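Long-range contact in Nrps/pks (Streptomyces albus, PDB 4OPE), which is a ketosynthase domain of an AT-less type I polyketide synthase and probably catalyses a decarboxylative Claisen condensation in oxazolomycin assembly: residues F368-L382 / F393-R405. Sequence-based numbering, arbitrary orientation.
Sequences FRHQELVPSLHAERL and FRLQRDLAPWTPR
Leu373 and Ala400 form the hydrogen-bonded pair of a short antiparallel ladder, with Leu373 N to Ala400 O at 2.7 Å and Ala400 N returning a bond to Leu373 O, and Glu372 and Pro401 make the non-hydrogen-bonded pair beside it; Trp402 N bonds to Gln371 O, just past the helix end, and Ser376 N to Gln396 O at 2.8 Å.

The CG of Trp402 sits anti to the backbone N (chi1 -173°), which sets the indole between Leu373 on one side and Phe368 on the other. Leu373 CD2 rests over one face, 3.9 Å from the centroid of the five-membered ring, a CH-pi contact. The ring of Phe368 meets the six-membered ring at its CH2 and CZ3 end. The two planes are 25° apart and slid, so they barely overlap. With the indole cut back to an alanine, Leu373 CD2 is likely to lose the face it rests on, and a gap would probably open beside Phe368.

Leu373 also packs crosswise on Gln396, with CD1 3.7 Å from Gln396 OE1. The amide is held by Gln396 NE2 bonding to Asp398 O in the same segment. At the far end, Arg397 bends at chi3 (-107°) and brings NH1 to Ala379 O at 2.6 Å, in the guanidinium plane. Leu395 CD1 touches Ala379 CB at 3.6 Å.

The ladder links the end of helix 356-370 to the chain leaving strand 393-395, an edge strand, within this chain, of the large mixed sheet in this thiolase-like fold. Strand 340-343 is the parallel neighbour of strand 393-395, and its Pro341 packs against Leu373 and Gln396. Helix 24-33 packs on Val374 and Leu399, and its Arg32 forms a salt bridge with Glu372.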
loop_
_atom_site.group_PDB
_atom_site.type_symbol
_atom_site.label_atom_id
_atom_site.label_comp_id
_atom_site.label_asym_id
_atom_site.label_seq_id
_atom_site.Cartn_x
_atom_site.Cartn_y
_atom_site.Cartn_z
ATOM N N PHE A 368 13.875 24.975 -3.353
ATOM C CA PHE A 368 14.555 24.996 -4.625
ATOM C C PHE A 368 14.050 26.183 -5.432
ATOM O O PHE A 368 14.863 26.996 -5.923
ATOM C CB PHE A 368 14.323 23.722 -5.411
ATOM C CG PHE A 368 15.135 22.526 -4.949
ATOM C CD1 PHE A 368 16.272 22.650 -4.180
ATOM C CD2 PHE A 368 14.758 21.250 -5.353
ATOM C CE1 PHE A 368 17.004 21.520 -3.813
ATOM C CE2 PHE A 368 15.487 20.120 -4.998
ATOM C CZ PHE A 368 16.621 20.259 -4.221
ATOM N N ARG A 369 12.732 26.330 -5.527
ATOM C CA ARG A 369 12.170 27.345 -6.405
ATOM C C ARG A 369 12.565 28.770 -5.985
ATOM O O ARG A 369 12.952 29.563 -6.815
ATOM C CB ARG A 369 10.653 27.254 -6.494
ATOM C CG ARG A 369 10.078 28.507 -7.147
ATOM C CD ARG A 369 8.596 28.442 -7.488
ATOM N NE ARG A 369 8.256 27.253 -8.288
ATOM C CZ ARG A 369 7.021 26.751 -8.456
ATOM N NH1 ARG A 369 5.950 27.324 -7.890
ATOM N NH2 ARG A 369 6.856 25.654 -9.194
ATOM N N HIS A 370 12.423 29.089 -4.701
ATOM C CA HIS A 370 12.741 30.402 -4.205
ATOM C C HIS A 370 14.180 30.536 -3.698
ATOM O O HIS A 370 14.584 31.597 -3.312
ATOM C CB HIS A 370 11.789 30.765 -3.072
ATOM C CG HIS A 370 10.355 30.717 -3.458
ATOM N ND1 HIS A 370 9.779 31.661 -4.275
ATOM C CD2 HIS A 370 9.370 29.857 -3.125
ATOM C CE1 HIS A 370 8.501 31.373 -4.448
ATOM N NE2 HIS A 370 8.225 30.286 -3.754
ATOM N N GLN A 371 14.947 29.469 -3.691
ATOM C CA GLN A 371 16.362 29.553 -3.335
ATOM C C GLN A 371 16.584 30.170 -1.960
ATOM O O GLN A 371 17.479 30.996 -1.757
ATOM C CB GLN A 371 17.123 30.310 -4.397
ATOM C CG GLN A 371 17.032 29.658 -5.752
ATOM C CD GLN A 371 17.801 30.416 -6.810
ATOM O OE1 GLN A 371 17.921 31.628 -6.759
ATOM N NE2 GLN A 371 18.326 29.702 -7.769
ATOM N N GLU A 372 15.776 29.719 -1.016
ATOM C CA GLU A 372 15.821 30.182 0.340
ATOM C C GLU A 372 15.704 29.001 1.245
ATOM O O GLU A 372 15.068 28.025 0.906
ATOM C CB GLU A 372 14.672 31.158 0.642
ATOM C CG GLU A 372 14.836 32.495 -0.022
ATOM C CD GLU A 372 13.780 33.508 0.383
ATOM O OE1 GLU A 372 12.577 33.201 0.418
ATOM O OE2 GLU A 372 14.152 34.673 0.650
ATOM N N LEU A 373 16.331 29.114 2.408
ATOM C CA LEU A 373 16.139 28.169 3.498
ATOM C C LEU A 373 15.318 28.828 4.557
ATOM O O LEU A 373 15.668 29.896 5.033
ATOM C CB LEU A 373 17.452 27.733 4.114
ATOM C CG LEU A 373 18.384 27.117 3.097
ATOM C CD1 LEU A 373 19.764 27.044 3.708
ATOM C CD2 LEU A 373 17.886 25.764 2.644
ATOM N N VAL A 374 14.236 28.160 4.947
ATOM C CA VAL A 374 13.281 28.731 5.883
ATOM C C VAL A 374 13.544 28.281 7.314
ATOM O O VAL A 374 14.175 27.262 7.528
ATOM C CB VAL A 374 11.878 28.351 5.481
ATOM C CG1 VAL A 374 11.624 28.792 4.048
ATOM C CG2 VAL A 374 11.670 26.847 5.638
ATOM N N PRO A 375 13.057 29.054 8.297
ATOM C CA PRO A 375 13.161 28.705 9.702
ATOM C C PRO A 375 12.507 27.379 10.054
ATOM O O PRO A 375 11.356 27.112 9.659
ATOM C CB PRO A 375 12.345 29.787 10.414
ATOM C CG PRO A 375 12.041 30.818 9.432
ATOM C CD PRO A 375 12.182 30.218 8.075
ATOM N N SER A 376 13.243 26.588 10.835
ATOM C CA SER A 376 12.705 25.492 11.639
ATOM C C SER A 376 12.400 26.027 13.062
ATOM O O SER A 376 13.245 26.617 13.658
ATOM C CB SER A 376 13.734 24.355 11.716
ATOM O OG SER A 376 13.103 23.107 11.765
ATOM N N LEU A 377 11.205 25.783 13.593
ATOM C CA LEU A 377 10.733 26.448 14.792
ATOM C C LEU A 377 11.046 25.670 16.052
ATOM O O LEU A 377 11.466 24.504 15.995
ATOM C CB LEU A 377 9.215 26.672 14.712
ATOM C CG LEU A 377 8.733 27.821 13.811
ATOM C CD1 LEU A 377 9.208 27.632 12.417
ATOM C CD2 LEU A 377 7.234 27.869 13.726
ATOM N N HIS A 378 10.869 26.343 17.189
ATOM C CA HIS A 378 10.942 25.732 18.509
ATOM C C HIS A 378 12.266 25.130 18.908
ATOM O O HIS A 378 12.281 24.272 19.747
ATOM C CB HIS A 378 9.885 24.640 18.699
ATOM C CG HIS A 378 8.507 25.095 18.382
ATOM N ND1 HIS A 378 7.938 26.198 18.983
ATOM C CD2 HIS A 378 7.582 24.612 17.521
ATOM C CE1 HIS A 378 6.728 26.385 18.495
ATOM N NE2 HIS A 378 6.492 25.446 17.600
ATOM N N ALA A 379 13.373 25.568 18.354
ATOM C CA ALA A 379 14.657 25.093 18.836
ATOM C C ALA A 379 15.553 26.264 19.155
ATOM O O ALA A 379 16.755 26.228 18.887
ATOM C CB ALA A 379 15.317 24.183 17.826
ATOM N N GLU A 380 14.964 27.284 19.765
ATOM C CA GLU A 380 15.735 28.451 20.212
ATOM C C GLU A 380 16.898 27.968 21.035
ATOM O O GLU A 380 18.011 28.479 20.884
ATOM C CB GLU A 380 14.889 29.445 21.018
ATOM C CG GLU A 380 13.637 29.940 20.283
ATOM C CD GLU A 380 12.426 28.968 20.354
ATOM O OE1 GLU A 380 12.552 27.789 20.799
ATOM O OE2 GLU A 380 11.327 29.396 19.933
ATOM N N ARG A 381 16.635 26.969 21.888
ATOM C CA ARG A 381 17.708 26.207 22.539
ATOM C C ARG A 381 17.662 24.801 21.974
ATOM O O ARG A 381 16.615 24.184 21.872
ATOM C CB ARG A 381 17.534 26.160 24.045
ATOM C CG ARG A 381 17.344 27.513 24.697
ATOM C CD ARG A 381 16.998 27.450 26.180
ATOM N NE ARG A 381 17.874 26.584 26.978
ATOM C CZ ARG A 381 19.171 26.799 27.188
ATOM N NH1 ARG A 381 19.780 27.846 26.652
ATOM N NH2 ARG A 381 19.878 25.971 27.948
ATOM N N LEU A 382 18.814 24.297 21.596
ATOM C CA LEU A 382 18.876 22.986 21.019
ATOM C C LEU A 382 18.677 21.941 22.046
ATOM O O LEU A 382 18.916 22.151 23.219
ATOM C CB LEU A 382 20.238 22.731 20.433
ATOM C CG LEU A 382 20.569 23.432 19.128
ATOM C CD1 LEU A 382 21.879 22.802 18.677
ATOM C CD2 LEU A 382 19.486 23.287 18.059
ATOM N N PHE A 393 25.807 19.159 10.903
ATOM C CA PHE A 393 24.464 19.709 10.798
ATOM C C PHE A 393 24.288 20.939 11.633
ATOM O O PHE A 393 24.741 20.988 12.719
ATOM C CB PHE A 393 23.409 18.647 11.186
ATOM C CG PHE A 393 23.605 17.353 10.453
ATOM C CD1 PHE A 393 23.285 17.252 9.112
ATOM C CD2 PHE A 393 24.187 16.278 11.074
ATOM C CE1 PHE A 393 23.510 16.089 8.410
ATOM C CE2 PHE A 393 24.435 15.116 10.374
ATOM C CZ PHE A 393 24.094 15.017 9.036
ATOM N N ARG A 394 23.607 21.931 11.109
ATOM C CA ARG A 394 23.223 23.095 11.886
ATOM C C ARG A 394 21.746 23.374 11.653
ATOM O O ARG A 394 21.264 23.394 10.528
ATOM C CB ARG A 394 24.062 24.333 11.507
ATOM C CG ARG A 394 25.561 24.170 11.738
ATOM C CD ARG A 394 26.008 24.048 13.215
ATOM N NE ARG A 394 27.469 23.832 13.290
ATOM C CZ ARG A 394 28.099 22.649 13.357
ATOM N NH1 ARG A 394 27.447 21.486 13.435
ATOM N NH2 ARG A 394 29.421 22.639 13.364
ATOM N N LEU A 395 21.039 23.562 12.742
ATOM C CA LEU A 395 19.650 23.779 12.678
ATOM C C LEU A 395 19.466 25.105 11.980
ATOM O O LEU A 395 20.110 26.051 12.266
ATOM C CB LEU A 395 19.039 23.740 14.074
ATOM C CG LEU A 395 17.636 23.187 14.305
ATOM C CD1 LEU A 395 16.684 24.338 14.487
ATOM C CD2 LEU A 395 17.110 22.253 13.221
ATOM N N GLN A 396 18.585 25.128 11.008
ATOM C CA GLN A 396 18.312 26.310 10.263
ATOM C C GLN A 396 17.179 27.033 10.936
ATOM O O GLN A 396 16.028 26.705 10.720
ATOM C CB GLN A 396 17.914 25.910 8.858
ATOM C CG GLN A 396 17.676 27.091 7.955
ATOM C CD GLN A 396 18.928 27.859 7.695
ATOM O OE1 GLN A 396 19.957 27.300 7.350
ATOM N NE2 GLN A 396 18.850 29.132 7.871
ATOM N N ARG A 397 17.513 28.034 11.733
ATOM C CA ARG A 397 16.537 28.728 12.533
ATOM C C ARG A 397 16.115 30.024 11.938
ATOM O O ARG A 397 15.182 30.630 12.430
ATOM C CB ARG A 397 17.123 29.033 13.898
ATOM C CG ARG A 397 17.561 27.805 14.684
ATOM C CD ARG A 397 17.836 28.199 16.133
ATOM N NE ARG A 397 19.259 28.206 16.380
ATOM C CZ ARG A 397 19.874 27.512 17.304
ATOM N NH1 ARG A 397 19.193 26.745 18.143
ATOM N NH2 ARG A 397 21.186 27.600 17.392
ATOM N N ASP A 398 16.797 30.482 10.901
ATOM C CA ASP A 398 16.470 31.774 10.310
ATOM C C ASP A 398 16.228 31.681 8.815
ATOM O O ASP A 398 16.846 30.867 8.134
ATOM C CB ASP A 398 17.605 32.761 10.581
ATOM C CG ASP A 398 17.633 33.228 12.026
ATOM O OD1 ASP A 398 16.545 33.599 12.540
ATOM O OD2 ASP A 398 18.738 33.233 12.639
ATOM N N LEU A 399 15.318 32.515 8.306
ATOM C CA LEU A 399 15.185 32.681 6.878
ATOM C C LEU A 399 16.538 33.111 6.303
ATOM O O LEU A 399 17.224 33.986 6.860
ATOM C CB LEU A 399 14.137 33.737 6.576
ATOM C CG LEU A 399 13.955 33.978 5.074
ATOM C CD1 LEU A 399 13.411 32.698 4.434
ATOM C CD2 LEU A 399 13.057 35.174 4.785
ATOM N N ALA A 400 16.953 32.502 5.211
ATOM C CA ALA A 400 18.240 32.859 4.661
ATOM C C ALA A 400 18.380 32.365 3.239
ATOM O O ALA A 400 17.718 31.412 2.827
ATOM C CB ALA A 400 19.377 32.351 5.546
ATOM N N PRO A 401 19.209 33.050 2.455
ATOM C CA PRO A 401 19.278 32.668 1.041
ATOM C C PRO A 401 19.924 31.319 0.963
ATOM O O PRO A 401 20.719 30.996 1.807
ATOM C CB PRO A 401 20.202 33.728 0.426
ATOM C CG PRO A 401 20.222 34.834 1.414
ATOM C CD PRO A 401 20.082 34.194 2.761
ATOM N N TRP A 402 19.564 30.535 -0.020
ATOM C CA TRP A 402 20.119 29.215 -0.159
ATOM C C TRP A 402 21.257 29.315 -1.143
ATOM O O TRP A 402 21.098 29.141 -2.327
ATOM C CB TRP A 402 19.063 28.209 -0.633
ATOM C CG TRP A 402 19.537 26.817 -0.624
ATOM C CD1 TRP A 402 20.836 26.379 -0.478
ATOM C CD2 TRP A 402 18.747 25.645 -0.822
ATOM N NE1 TRP A 402 20.884 25.015 -0.549
ATOM C CE2 TRP A 402 19.616 24.536 -0.757
ATOM C CE3 TRP A 402 17.399 25.419 -1.035
ATOM C CZ2 TRP A 402 19.175 23.237 -0.926
ATOM C CZ3 TRP A 402 16.975 24.111 -1.185
ATOM C CH2 TRP A 402 17.857 23.043 -1.123
ATOM N N THR A 403 22.412 29.648 -0.613
ATOM C CA THR A 403 23.630 29.810 -1.387
ATOM C C THR A 403 24.081 28.455 -1.900
ATOM O O THR A 403 24.201 27.524 -1.121
ATOM C CB THR A 403 24.724 30.367 -0.460
ATOM O OG1 THR A 403 24.280 31.623 0.057
ATOM C CG2 THR A 403 26.067 30.529 -1.166
ATOM N N PRO A 404 24.371 28.350 -3.198
ATOM C CA PRO A 404 24.767 27.071 -3.753
ATOM C C PRO A 404 26.217 26.743 -3.486
ATOM O O PRO A 404 27.002 27.586 -3.085
ATOM C CB PRO A 404 24.564 27.276 -5.250
ATOM C CG PRO A 404 24.876 28.714 -5.456
ATOM C CD PRO A 404 24.524 29.438 -4.180
ATOM N N ARG A 405 26.570 25.504 -3.723
ATOM C CA ARG A 405 27.948 25.107 -3.576
ATOM C C ARG A 405 28.686 25.341 -4.896
ATOM O O ARG A 405 28.100 25.339 -5.970
ATOM C CB ARG A 405 28.037 23.650 -3.108
ATOM C CG ARG A 405 28.101 23.540 -1.593
ATOM C CD ARG A 405 27.484 22.250 -1.077
ATOM N NE ARG A 405 27.709 22.043 0.355
ATOM C CZ ARG A 405 27.124 22.739 1.335
ATOM N NH1 ARG A 405 26.275 23.728 1.066
ATOM N NH2 ARG A 405 27.392 22.447 2.604
#